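Local coordinates for protein xyloglucan-specific endo-beta-1,4-glucanase GH12 (Aspergillus niveus, PDB 4NPR) that probably cleaves internal beta-1,4-glucosidic linkages of the plant polysaccharide xyloglucan, with retention of the anomeric configuration, as a family 12 glycoside hydrolase, at residues V121-F126 / V141-L146; S157-P162 / L171-N176; P162-I167 / R198-Y203; G166-L171 / V185-T190. All coordinates share one frame; numbering follows the deposited sequence.

How the interactions relate
Interaction 1 is the core contact: all its touching residues are buried, in the middle of the large beta sheet. Interactions 2 and 4 are surface contacts on the two flanks of strand 167-176, with loop 157-162 on one side and strand 179-186 on the other, and they share Leu-171. Interaction 3, partly buried, sets an outermost strand, 163-164, of the same sheet against helix 198-207. Interactions 1 and 4 meet where Ala-186 pairs with Trp-142, while Val-141, Phe-169 and Phe-200 join interactions 1, 3 and 4 through apolar packing. Backbone bonds dominate interaction 1, a water enters interaction 2, a side-chain amide pair marks interaction 4, and interaction 3 rests on CH-pi and apolar contacts.

Interaction 1: residues V121-F126 / V141-L146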
loop_
_atom_site.group_PDB
_atom_site.type_symbol
_atom_site.label_atom_id
_atom_site.label_comp_id
_atom_site.label_asym_id
_atom_site.label_seq_id
_atom_site.Cartn_x
_atom_site.Cartn_y
_atom_site.Cartn_z
ATOM N N VAL A 121 -6.143 1.167 3.343
ATOM C CA VAL A 121 -4.825 1.540 3.822
ATOM C C VAL A 121 -3.969 0.292 3.696
ATOM O O VAL A 121 -4.282 -0.729 4.263
ATOM C CB VAL A 121 -4.836 2.018 5.292
ATOM C CG1 VAL A 121 -3.465 2.579 5.681
ATOM C CG2 VAL A 121 -5.919 3.068 5.515
ATOM N N ALA A 122 -2.858 0.393 2.976
ATOM C CA ALA A 122 -2.218 -0.765 2.424
ATOM C C ALA A 122 -0.751 -0.495 2.143
ATOM O O ALA A 122 -0.379 0.627 1.737
ATOM C CB ALA A 122 -2.923 -1.153 1.136
ATOM N N TYR A 123 0.059 -1.522 2.439
ATOM C CA TYR A 123 1.318 -1.756 1.784
ATOM C C TYR A 123 1.013 -2.342 0.419
ATOM O O TYR A 123 0.066 -3.124 0.267
ATOM C CB TYR A 123 2.219 -2.766 2.497
ATOM C CG TYR A 123 2.658 -2.396 3.868
ATOM C CD1 TYR A 123 1.837 -2.644 4.977
ATOM C CD2 TYR A 123 3.880 -1.822 4.081
ATOM C CE1 TYR A 123 2.238 -2.302 6.260
ATOM C CE2 TYR A 123 4.311 -1.497 5.356
ATOM C CZ TYR A 123 3.484 -1.716 6.449
ATOM O OH TYR A 123 3.927 -1.395 7.737
ATOM N N ASP A 124 1.855 -1.946 -0.547
ATOM C CA ASP A 124 1.912 -2.474 -1.885
ATOM C C ASP A 124 3.365 -2.825 -2.250
ATOM O O ASP A 124 4.195 -1.947 -2.417
ATOM C CB ASP A 124 1.381 -1.418 -2.825
ATOM C CG ASP A 124 0.620 -2.003 -3.975
ATOM O OD1 ASP A 124 0.451 -3.242 -4.012
ATOM O OD2 ASP A 124 0.172 -1.222 -4.836
ATOM N N MET A 125 3.669 -4.114 -2.344
ATOM C CA MET A 125 4.999 -4.599 -2.646
ATOM C C MET A 125 4.998 -5.425 -3.929
ATOM O O MET A 125 4.148 -6.286 -4.132
ATOM C CB MET A 125 5.493 -5.460 -1.516
ATOM C CG MET A 125 5.535 -4.745 -0.188
ATOM S SD MET A 125 6.050 -5.924 1.069
ATOM C CE MET A 125 4.462 -6.638 1.474
ATOM N N PHE A 126 5.990 -5.185 -4.768
ATOM C CA PHE A 126 5.998 -5.670 -6.117
ATOM C C PHE A 126 7.203 -6.562 -6.364
ATOM O O PHE A 126 8.309 -6.251 -5.896
ATOM C CB PHE A 126 6.052 -4.467 -7.025
ATOM C CG PHE A 126 4.770 -3.708 -7.084
ATOM C CD1 PHE A 126 3.729 -4.163 -7.878
ATOM C CD2 PHE A 126 4.586 -2.568 -6.310
ATOM C CE1 PHE A 126 2.533 -3.477 -7.930
ATOM C CE2 PHE A 126 3.409 -1.860 -6.368
ATOM C CZ PHE A 126 2.364 -2.318 -7.180
ATOM N N VAL A 141 -0.947 -5.571 1.666
ATOM C CA VAL A 141 -1.280 -5.853 3.032
ATOM C C VAL A 141 -2.123 -4.715 3.510
ATOM O O VAL A 141 -1.640 -3.597 3.675
ATOM C CB VAL A 141 -0.030 -6.034 3.903
ATOM C CG1 VAL A 141 -0.459 -6.323 5.320
ATOM C CG2 VAL A 141 0.832 -7.176 3.346
ATOM N N TRP A 142 -3.402 -5.017 3.682
ATOM C CA TRP A 142 -4.395 -4.033 4.067
ATOM C C TRP A 142 -4.506 -4.002 5.594
ATOM O O TRP A 142 -4.958 -4.952 6.236
ATOM C CB TRP A 142 -5.747 -4.380 3.464
ATOM C CG TRP A 142 -5.871 -4.239 1.975
ATOM C CD1 TRP A 142 -4.891 -4.437 1.019
ATOM C CD2 TRP A 142 -7.045 -3.912 1.262
ATOM N NE1 TRP A 142 -5.391 -4.211 -0.236
ATOM C CE2 TRP A 142 -6.719 -3.896 -0.115
ATOM C CE3 TRP A 142 -8.344 -3.614 1.643
ATOM C CZ2 TRP A 142 -7.660 -3.576 -1.101
ATOM C CZ3 TRP A 142 -9.290 -3.286 0.655
ATOM C CH2 TRP A 142 -8.948 -3.275 -0.684
ATOM N N LEU A 143 -4.119 -2.881 6.187
ATOM C CA LEU A 143 -4.415 -2.679 7.607
ATOM C C LEU A 143 -5.808 -2.125 7.812
ATOM O O LEU A 143 -6.362 -2.167 8.937
ATOM C CB LEU A 143 -3.359 -1.773 8.223
ATOM C CG LEU A 143 -1.963 -2.335 8.057
ATOM C CD1 LEU A 143 -1.046 -1.403 8.776
ATOM C CD2 LEU A 143 -1.780 -3.771 8.561
ATOM N N GLY A 144 -6.371 -1.615 6.718
ATOM C CA GLY A 144 -7.625 -0.854 6.775
ATOM C C GLY A 144 -8.466 -1.139 5.561
ATOM O O GLY A 144 -7.983 -1.016 4.446
ATOM N N ALA A 145 -9.718 -1.553 5.801
ATOM C CA ALA A 145 -10.749 -1.696 4.764
ATOM C C ALA A 145 -12.006 -0.919 5.169
ATOM O O ALA A 145 -12.929 -1.453 5.771
ATOM C CB ALA A 145 -11.077 -3.153 4.538
ATOM N N LEU A 146 -12.046 0.339 4.767
ATOM C CA LEU A 146 -13.089 1.230 5.182
ATOM C C LEU A 146 -14.234 1.287 4.186
ATOM O O LEU A 146 -14.019 1.278 2.970
ATOM C CB LEU A 146 -12.472 2.618 5.403
ATOM C CG LEU A 146 -11.214 2.658 6.284
ATOM C CD1 LEU A 146 -10.927 4.108 6.601
ATOM C CD2 LEU A 146 -11.409 1.900 7.579
#
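Tyr-123 and Val-141 form an antiparallel hydrogen-bonded pair whose side chains lie on the same face of the sheet. The tyrosine ring presents CD1 to Val-141 CB at 4.0 Å, and Val-141 O lies at the ring edge, in its plane. The ring stands over the same face as Val-141, its CE1 4.2 Å from Leu-143 CD1; its hydroxyl bonds to Ser-106 and its ring meets Trp-108 edge-to-face, both in the opposing sheet. Met-125 bends at chi3 (-86°) and brings CE to 4.1 Å from Val-141 CG2.

On the other face Ala-122 sits opposite Trp-142, with Ala-122 CB 3.8 Å from Trp-142 CD1. The register then slips by one residue. Val-121 O accepts from Leu-143 N at 2.9 Å and only weakly from Gly-144 N, whereas Val-121 N gives a straighter bond to Gly-144 O at 3.1 Å. A CB at Gly-144 would come close to Val-121 CG2, and glycine has none. Two residues facing one make this a classic beta bulge, here where strand 137-146 turns a corner in a hairpin of the beta jelly roll of family 12 enzymes.

Interaction 2: residues S157-P162 / L171-N176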
loop_
_atom_site.group_PDB
_atom_site.type_symbol
_atom_site.label_atom_id
_atom_site.label_comp_id
_atom_site.label_asym_id
_atom_site.label_seq_id
_atom_site.Cartn_x
_atom_site.Cartn_y
_atom_site.Cartn_z
ATOM N N SER A 157 -13.986 -14.172 -2.858
ATOM C CA SER A 157 -13.896 -14.830 -1.554
ATOM C C SER A 157 -12.473 -15.103 -1.225
ATOM O O SER A 157 -11.674 -15.237 -2.126
ATOM C CB SER A 157 -14.557 -16.205 -1.583
ATOM O OG SER A 157 -15.942 -16.082 -1.600
ATOM N N PRO A 158 -12.154 -15.263 0.060
ATOM C CA PRO A 158 -10.797 -15.668 0.431
ATOM C C PRO A 158 -10.382 -16.994 -0.169
ATOM O O PRO A 158 -11.208 -17.875 -0.297
ATOM C CB PRO A 158 -10.869 -15.825 1.940
ATOM C CG PRO A 158 -12.061 -15.039 2.413
ATOM C CD PRO A 158 -12.983 -14.880 1.222
ATOM N N ILE A 159 -9.112 -17.141 -0.552
ATOM C CA ILE A 159 -8.509 -18.492 -0.736
ATOM C C ILE A 159 -7.982 -19.063 0.577
ATOM O O ILE A 159 -7.742 -20.245 0.681
ATOM C CB ILE A 159 -7.396 -18.532 -1.807
ATOM C CG1 ILE A 159 -6.299 -17.490 -1.534
ATOM C CG2 ILE A 159 -7.992 -18.251 -3.175
ATOM C CD1 ILE A 159 -5.106 -17.573 -2.477
ATOM N N ALA A 160 -7.836 -18.239 1.604
ATOM C CA ALA A 160 -7.279 -18.703 2.866
ATOM C C ALA A 160 -7.408 -17.603 3.903
ATOM O O ALA A 160 -7.598 -16.455 3.574
ATOM C CB ALA A 160 -5.816 -19.088 2.681
ATOM N N THR A 161 -7.249 -17.971 5.158
ATOM C CA THR A 161 -7.361 -17.036 6.256
ATOM C C THR A 161 -6.168 -17.160 7.206
ATOM O O THR A 161 -6.334 -17.347 8.394
ATOM C CB THR A 161 -8.700 -17.277 6.997
ATOM O OG1 THR A 161 -8.777 -18.646 7.431
ATOM C CG2 THR A 161 -9.931 -16.965 6.056
ATOM N N PRO A 162 -4.945 -17.003 6.686
ATOM C CA PRO A 162 -3.741 -17.161 7.512
ATOM C C PRO A 162 -3.480 -16.032 8.505
ATOM O O PRO A 162 -3.953 -14.926 8.334
ATOM C CB PRO A 162 -2.640 -17.143 6.476
ATOM C CG PRO A 162 -3.140 -16.105 5.491
ATOM C CD PRO A 162 -4.616 -16.375 5.381
ATOM N N LEU A 171 -7.155 -13.756 2.865
ATOM C CA LEU A 171 -6.260 -13.686 1.713
ATOM C C LEU A 171 -7.014 -13.834 0.394
ATOM O O LEU A 171 -7.727 -14.788 0.207
ATOM C CB LEU A 171 -5.177 -14.768 1.796
ATOM C CG LEU A 171 -4.226 -14.788 0.567
ATOM C CD1 LEU A 171 -3.584 -13.420 0.390
ATOM C CD2 LEU A 171 -3.139 -15.861 0.653
ATOM N N TYR A 172 -6.743 -12.922 -0.536
ATOM C CA TYR A 172 -7.345 -12.881 -1.837
ATOM C C TYR A 172 -6.316 -12.999 -2.938
ATOM O O TYR A 172 -5.188 -12.538 -2.801
ATOM C CB TYR A 172 -8.073 -11.553 -1.985
ATOM C CG TYR A 172 -9.131 -11.411 -0.953
ATOM C CD1 TYR A 172 -10.391 -11.931 -1.173
ATOM C CD2 TYR A 172 -8.854 -10.834 0.253
ATOM C CE1 TYR A 172 -11.377 -11.862 -0.218
ATOM C CE2 TYR A 172 -9.812 -10.759 1.234
ATOM C CZ TYR A 172 -11.092 -11.262 1.008
ATOM O OH TYR A 172 -12.076 -11.195 2.033
ATOM N N LEU A 173 -6.731 -13.565 -4.059
ATOM C CA LEU A 173 -5.901 -13.623 -5.233
ATOM C C LEU A 173 -6.670 -13.332 -6.518
ATOM O O LEU A 173 -7.757 -13.860 -6.751
ATOM C CB LEU A 173 -5.295 -15.007 -5.325
ATOM C CG LEU A 173 -4.531 -15.414 -6.601
ATOM C CD1 LEU A 173 -3.328 -14.509 -6.787
ATOM C CD2 LEU A 173 -4.130 -16.870 -6.453
ATOM N N GLY A 174 -6.077 -12.540 -7.390
ATOM C CA GLY A 174 -6.685 -12.247 -8.685
ATOM C C GLY A 174 -5.717 -11.500 -9.560
ATOM O O GLY A 174 -4.744 -10.934 -9.073
ATOM N N PRO A 175 -5.965 -11.493 -10.857
ATOM C CA PRO A 175 -5.129 -10.703 -11.748
ATOM C C PRO A 175 -5.592 -9.244 -11.869
ATOM O O PRO A 175 -6.784 -8.957 -11.709
ATOM C CB PRO A 175 -5.342 -11.398 -13.094
ATOM C CG PRO A 175 -6.788 -11.854 -13.023
ATOM C CD PRO A 175 -6.948 -12.312 -11.591
ATOM N N ASN A 176 -4.652 -8.349 -12.176
ATOM C CA ASN A 176 -4.939 -6.958 -12.499
ATOM C C ASN A 176 -3.746 -6.475 -13.283
ATOM O O ASN A 176 -2.605 -6.940 -13.064
ATOM C CB ASN A 176 -5.112 -6.151 -11.230
ATOM C CG ASN A 176 -5.665 -4.752 -11.452
ATOM O OD1 ASN A 176 -6.340 -4.459 -12.429
ATOM N ND2 ASN A 176 -5.362 -3.865 -10.511
HETATM O O HOH W 1 -9.521 -14.382 -3.676
#
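Leu-171 satisfies both of its backbone polar groups on the loop 157-162. Its carbonyl oxygen receives the N-H of Ile-159, with Ile-159 N 2.8 Å from Leu-171 O and the donor nearly along the C=O axis; Leu-171 N donates to Ala-160 O, again at 2.8 Å. Leu-171 O is also approached by the CA-H of Pro-158, Pro-158 CA lying 3.2 Å away. Farther along the strand a water takes over: it donates to Ser-157 O and accepts from Leu-173 N at 2.9 Å, bridging loop and strand. The N-H of Ser-157 is held within the loop by the hydroxyl of Thr-155.

Apolar side chains close over these bonds. Ile-159 has CG1 between its backbone N and carbonyl carbon (chi1 54°), which brings CG1 to 4.0 Å from Leu-171 CG and CD1 to 3.8 Å from Leu-173 CB. Pro-162 CD touches Leu-171 CB, the two side chains meeting at about a right angle. The Tyr-172 side chain leaves on the other side and runs next to Pro-158, pointing the same way, with CE1 3.7 Å from Pro-158 CD.

The loop thus lines one edge of strand 167-176 just before the chain enters strand 163-164. Strand 179-186 pairs with the other edge, through backbone bonds between Tyr-172 and Ser-183 among others, and Tyr-203 of helix 198-207 covers Ala-160, Pro-162 and Leu-171.

Interaction 3: residues P162-I167 / R198-Y203; sequences PTVAGI and RDFFTY
Val-164 lays its CG1 methyl over one face of the Phe-200 ring, 3.7 Å from the ring centroid and 16° off the normal, in a well-formed CH-pi contact. CG1 lies anti to the valine N (chi1 -177°), which directs this branch at the helix, and the same methyl reaches Asp-199 CB at 3.5 Å. The Val-164 and Asp-199 side chains slide past each other in opposite directions. A second tight point lies at Pro-162, where CB comes to 3.4 Å from Tyr-203 CE2 while CG sits over the tyrosine face, 4.3 Å from its centroid. Pyrrolidine and tyrosine side chain cross at about a right angle. Phe-200 is packed further by Phe-169 and, edge-to-face, by Phe-184.

Past Val-164, at Ala-165 in the type I' turn from Val-164 to Ile-167, the fit slackens. Ala-165 CB lies 3.7 Å from Asp-199 OD2 and comes only to 4.4 Å from Phe-200 CE2. Ala-165 and Asp-199 are partly exposed, as are Pro-162 and Tyr-203, whereas Val-164 and Phe-200 are buried. Between the two packed points Val-164 CG2 is likewise distant from Tyr-203, at 4.5 Å from CB.

The two segments exchange no hydrogen bonds; backbone bonds are made within the turn and within the helix. Here the helix meets edge strand 163-164 and its flanking residues through aliphatic groups on aromatic faces, so the contact probably owes its stability mainly to apolar packing.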
loop_
_atom_site.group_PDB
_atom_site.type_symbol
_atom_site.label_atom_id
_atom_site.label_comp_id
_atom_site.label_asym_id
_atom_site.label_seq_id
_atom_site.Cartn_x
_atom_site.Cartn_y
_atom_site.Cartn_z
ATOM N N PRO A 162 -4.945 -17.003 6.686
ATOM C CA PRO A 162 -3.741 -17.161 7.512
ATOM C C PRO A 162 -3.480 -16.032 8.505
ATOM O O PRO A 162 -3.953 -14.926 8.334
ATOM C CB PRO A 162 -2.640 -17.143 6.476
ATOM C CG PRO A 162 -3.140 -16.105 5.491
ATOM C CD PRO A 162 -4.616 -16.375 5.381
ATOM N N THR A 163 -2.707 -16.347 9.538
ATOM C CA THR A 163 -2.258 -15.383 10.531
ATOM C C THR A 163 -0.774 -15.123 10.196
ATOM O O THR A 163 0.009 -16.034 10.135
ATOM C CB THR A 163 -2.443 -15.973 11.965
ATOM O OG1 THR A 163 -3.839 -16.024 12.306
ATOM C CG2 THR A 163 -1.704 -15.155 13.009
ATOM N N VAL A 164 -0.405 -13.890 9.948
ATOM C CA VAL A 164 0.931 -13.530 9.543
ATOM C C VAL A 164 1.264 -12.256 10.289
ATOM O O VAL A 164 0.409 -11.342 10.410
ATOM C CB VAL A 164 0.988 -13.166 8.045
ATOM C CG1 VAL A 164 2.421 -12.854 7.624
ATOM C CG2 VAL A 164 0.345 -14.258 7.193
ATOM N N ALA A 165 2.493 -12.205 10.789
ATOM C CA ALA A 165 3.014 -11.098 11.597
ATOM C C ALA A 165 2.059 -10.690 12.727
ATOM O O ALA A 165 1.879 -9.503 13.015
ATOM C CB ALA A 165 3.409 -9.919 10.697
ATOM N N GLY A 166 1.463 -11.719 13.344
ATOM C CA GLY A 166 0.575 -11.603 14.511
ATOM C C GLY A 166 -0.876 -11.206 14.240
ATOM O O GLY A 166 -1.624 -11.043 15.172
ATOM N N ILE A 167 -1.264 -11.040 12.970
ATOM C CA ILE A 167 -2.584 -10.513 12.587
ATOM C C ILE A 167 -3.270 -11.545 11.716
ATOM O O ILE A 167 -2.643 -12.108 10.832
ATOM C CB ILE A 167 -2.427 -9.238 11.695
ATOM C CG1 ILE A 167 -1.804 -8.082 12.471
ATOM C CG2 ILE A 167 -3.758 -8.805 11.078
ATOM C CD1 ILE A 167 -1.426 -6.920 11.583
ATOM N N ARG A 198 8.651 -9.641 5.905
ATOM C CA ARG A 198 9.104 -10.813 5.250
ATOM C C ARG A 198 8.227 -11.979 5.559
ATOM O O ARG A 198 8.313 -13.009 4.882
ATOM C CB ARG A 198 10.525 -11.117 5.643
ATOM C CG ARG A 198 11.197 -11.929 4.582
ATOM C CD ARG A 198 12.551 -12.376 5.051
ATOM N NE ARG A 198 12.473 -13.631 5.773
ATOM C CZ ARG A 198 13.536 -14.317 6.139
ATOM N NH1 ARG A 198 14.731 -13.877 5.853
ATOM N NH2 ARG A 198 13.406 -15.438 6.793
ATOM N N ASP A 199 7.382 -11.849 6.575
ATOM C CA ASP A 199 6.550 -12.996 6.956
ATOM C C ASP A 199 5.531 -13.320 5.858
ATOM O O ASP A 199 5.226 -14.458 5.617
ATOM C CB ASP A 199 5.861 -12.783 8.330
ATOM C CG ASP A 199 6.873 -12.610 9.519
ATOM O OD1 ASP A 199 7.982 -13.182 9.504
ATOM O OD2 ASP A 199 6.539 -11.882 10.485
ATOM N N PHE A 200 5.007 -12.301 5.210
ATOM C CA PHE A 200 4.108 -12.446 4.076
ATOM C C PHE A 200 4.706 -13.229 2.919
ATOM O O PHE A 200 4.039 -14.059 2.329
ATOM C CB PHE A 200 3.709 -11.055 3.613
ATOM C CG PHE A 200 2.914 -10.334 4.649
ATOM C CD1 PHE A 200 1.598 -10.701 4.883
ATOM C CD2 PHE A 200 3.494 -9.399 5.466
ATOM C CE1 PHE A 200 0.869 -10.101 5.881
ATOM C CE2 PHE A 200 2.770 -8.814 6.483
ATOM C CZ PHE A 200 1.457 -9.143 6.672
ATOM N N PHE A 201 5.972 -12.978 2.606
ATOM C CA PHE A 201 6.701 -13.783 1.620
ATOM C C PHE A 201 7.021 -15.202 2.103
ATOM O O PHE A 201 6.808 -16.179 1.364
ATOM C CB PHE A 201 7.958 -13.054 1.169
ATOM C CG PHE A 201 7.671 -11.713 0.549
ATOM C CD1 PHE A 201 7.150 -11.617 -0.720
ATOM C CD2 PHE A 201 7.882 -10.526 1.263
ATOM C CE1 PHE A 201 6.877 -10.385 -1.310
ATOM C CE2 PHE A 201 7.618 -9.290 0.682
ATOM C CZ PHE A 201 7.109 -9.225 -0.600
ATOM N N THR A 202 7.531 -15.343 3.318
ATOM C CA THR A 202 7.772 -16.658 3.868
ATOM C C THR A 202 6.479 -17.462 3.652
ATOM O O THR A 202 6.489 -18.607 3.195
ATOM C CB THR A 202 8.054 -16.571 5.393
ATOM O OG1 THR A 202 9.109 -15.642 5.687
ATOM C CG2 THR A 202 8.416 -17.920 5.968
ATOM N N TYR A 203 5.342 -16.842 3.963
ATOM C CA TYR A 203 4.071 -17.538 3.892
ATOM C C TYR A 203 3.711 -18.029 2.488
ATOM O O TYR A 203 3.295 -19.163 2.320
ATOM C CB TYR A 203 2.928 -16.676 4.425
ATOM C CG TYR A 203 1.578 -17.307 4.120
ATOM C CD1 TYR A 203 0.908 -16.998 2.953
ATOM C CD2 TYR A 203 0.982 -18.237 4.989
ATOM C CE1 TYR A 203 -0.308 -17.590 2.652
ATOM C CE2 TYR A 203 -0.253 -18.834 4.676
ATOM C CZ TYR A 203 -0.891 -18.488 3.500
ATOM O OH TYR A 203 -2.126 -19.029 3.121
#

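Interaction 4: residues G166-L171 / V185-T190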
loop_
_atom_site.group_PDB
_atom_site.type_symbol
_atom_site.label_atom_id
_atom_site.label_comp_id
_atom_site.label_asym_id
_atom_site.label_seq_id
_atom_site.Cartn_x
_atom_site.Cartn_y
_atom_site.Cartn_z
ATOM N N GLY A 166 1.463 -11.719 13.344
ATOM C CA GLY A 166 0.575 -11.603 14.511
ATOM C C GLY A 166 -0.876 -11.206 14.240
ATOM O O GLY A 166 -1.624 -11.043 15.172
ATOM N N ILE A 167 -1.264 -11.040 12.970
ATOM C CA ILE A 167 -2.584 -10.513 12.587
ATOM C C ILE A 167 -3.270 -11.545 11.716
ATOM O O ILE A 167 -2.643 -12.108 10.832
ATOM C CB ILE A 167 -2.427 -9.238 11.695
ATOM C CG1 ILE A 167 -1.804 -8.082 12.471
ATOM C CG2 ILE A 167 -3.758 -8.805 11.078
ATOM C CD1 ILE A 167 -1.426 -6.920 11.583
ATOM N N LYS A 168 -4.561 -11.761 11.950
ATOM C CA LYS A 168 -5.377 -12.659 11.125
ATOM C C LYS A 168 -5.857 -11.934 9.867
ATOM O O LYS A 168 -6.383 -10.833 9.924
ATOM C CB LYS A 168 -6.555 -13.180 11.902
ATOM C CG LYS A 168 -7.063 -14.575 11.467
ATOM C CD LYS A 168 -7.450 -15.419 12.709
ATOM C CE LYS A 168 -8.619 -16.395 12.458
ATOM N NZ LYS A 168 -8.426 -17.258 11.256
ATOM N N PHE A 169 -5.619 -12.567 8.733
ATOM C CA PHE A 169 -5.899 -12.015 7.422
ATOM C C PHE A 169 -6.908 -12.866 6.669
ATOM O O PHE A 169 -6.893 -14.086 6.782
ATOM C CB PHE A 169 -4.590 -11.976 6.635
ATOM C CG PHE A 169 -3.684 -10.850 7.040
ATOM C CD1 PHE A 169 -3.962 -9.552 6.652
ATOM C CD2 PHE A 169 -2.593 -11.076 7.805
ATOM C CE1 PHE A 169 -3.153 -8.504 7.040
ATOM C CE2 PHE A 169 -1.788 -10.042 8.188
ATOM C CZ PHE A 169 -2.055 -8.757 7.797
ATOM N N ASN A 170 -7.786 -12.220 5.912
ATOM C CA ASN A 170 -8.410 -12.864 4.777
ATOM C C ASN A 170 -7.466 -12.681 3.576
ATOM O O ASN A 170 -7.077 -11.566 3.269
ATOM C CB ASN A 170 -9.714 -12.217 4.427
ATOM C CG ASN A 170 -10.799 -12.486 5.435
ATOM O OD1 ASN A 170 -10.851 -13.506 6.093
ATOM N ND2 ASN A 170 -11.693 -11.534 5.548
ATOM N N LEU A 171 -7.155 -13.756 2.865
ATOM C CA LEU A 171 -6.260 -13.686 1.713
ATOM C C LEU A 171 -7.014 -13.834 0.394
ATOM O O LEU A 171 -7.727 -14.788 0.207
ATOM C CB LEU A 171 -5.177 -14.768 1.796
ATOM C CG LEU A 171 -4.226 -14.788 0.567
ATOM C CD1 LEU A 171 -3.584 -13.420 0.390
ATOM C CD2 LEU A 171 -3.139 -15.861 0.653
ATOM N N VAL A 185 -5.924 -9.020 3.728
ATOM C CA VAL A 185 -6.826 -8.024 4.244
ATOM C C VAL A 185 -7.110 -8.343 5.699
ATOM O O VAL A 185 -7.715 -9.403 6.017
ATOM C CB VAL A 185 -8.145 -8.028 3.469
ATOM C CG1 VAL A 185 -9.096 -6.997 4.087
ATOM C CG2 VAL A 185 -7.905 -7.755 1.974
ATOM N N ALA A 186 -6.654 -7.459 6.587
ATOM C CA ALA A 186 -6.770 -7.737 8.009
ATOM C C ALA A 186 -8.238 -7.795 8.421
ATOM O O ALA A 186 -9.047 -6.983 7.968
ATOM C CB ALA A 186 -6.029 -6.704 8.817
ATOM N N GLN A 187 -8.585 -8.786 9.228
ATOM C CA GLN A 187 -9.960 -8.960 9.718
ATOM C C GLN A 187 -10.452 -7.837 10.666
ATOM O O GLN A 187 -11.643 -7.568 10.709
ATOM C CB GLN A 187 -10.094 -10.333 10.403
ATOM C CG GLN A 187 -9.865 -11.451 9.417
ATOM C CD GLN A 187 -10.204 -12.851 9.919
ATOM O OE1 GLN A 187 -10.172 -13.175 11.118
ATOM N NE2 GLN A 187 -10.489 -13.711 8.965
ATOM N N SER A 188 -9.546 -7.233 11.440
ATOM C CA SER A 188 -9.838 -6.021 12.203
ATOM C C SER A 188 -9.054 -4.879 11.637
ATOM O O SER A 188 -7.892 -5.025 11.300
ATOM C CB SER A 188 -9.451 -6.153 13.677
ATOM O OG SER A 188 -10.118 -7.256 14.278
ATOM N N THR A 189 -9.681 -3.721 11.554
ATOM C CA THR A 189 -8.968 -2.505 11.255
ATOM C C THR A 189 -7.869 -2.287 12.272
ATOM O O THR A 189 -8.133 -2.312 13.458
ATOM C CB THR A 189 -9.910 -1.341 11.365
ATOM O OG1 THR A 189 -10.939 -1.549 10.388
ATOM C CG2 THR A 189 -9.146 -0.004 11.191
ATOM N N THR A 190 -6.673 -1.965 11.775
ATOM C CA THR A 190 -5.450 -1.971 12.534
ATOM C C THR A 190 -4.619 -0.729 12.225
ATOM O O THR A 190 -3.827 -0.706 11.276
ATOM C CB THR A 190 -4.660 -3.210 12.153
ATOM O OG1 THR A 190 -5.480 -4.378 12.408
ATOM C CG2 THR A 190 -3.377 -3.284 12.939
#
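Val-185 O accepts the N-H of Asn-170 at 2.8 Å from Asn-170 N and is also approached by the CA-H of Phe-169. Val-185 N in turn donates to Asn-170 O, again at 2.8 Å, completing a hydrogen-bonded pair in the antiparallel hairpin of strands 167-176 and 179-186, part of the larger sheet of the beta jelly roll. One step on, Phe-169 faces Ala-186 as a non-hydrogen-bonded pair. Beyond it, where the second strand gives way to loop, Gln-187 N still bonds to Lys-168 O at 3.1 Å, with an almost straight angle of 175° at the hydrogen.

Asn-170 and Gln-187 extend the ladder with their side chains. Gln-187 NE2 reaches Asn-170 OD1 at 2.9 Å, the acceptor lying in the glutamine amide plane, while the donor stands above the plane of the asparagine carbonyl. The two amide planes are turned 68° apart. Beyond CG the glutamine is extended (chi2 -170°), which carries its amide over to Asn-170; its other end, OE1, rests against the aliphatic part of Lys-168, 3.4 Å from CG.

The opposite face is apolar. Ala-186 CB is 3.8 Å from Ile-167 CG2, and that methyl in turn lies over a face of the Phe-169 ring; the ring also touches Val-141 and meets the ring of Phe-200, the two planes steeply inclined. It closes on the neighbouring backbone as well, Phe-169 CD1 lying 3.4 Å from Ala-186 N.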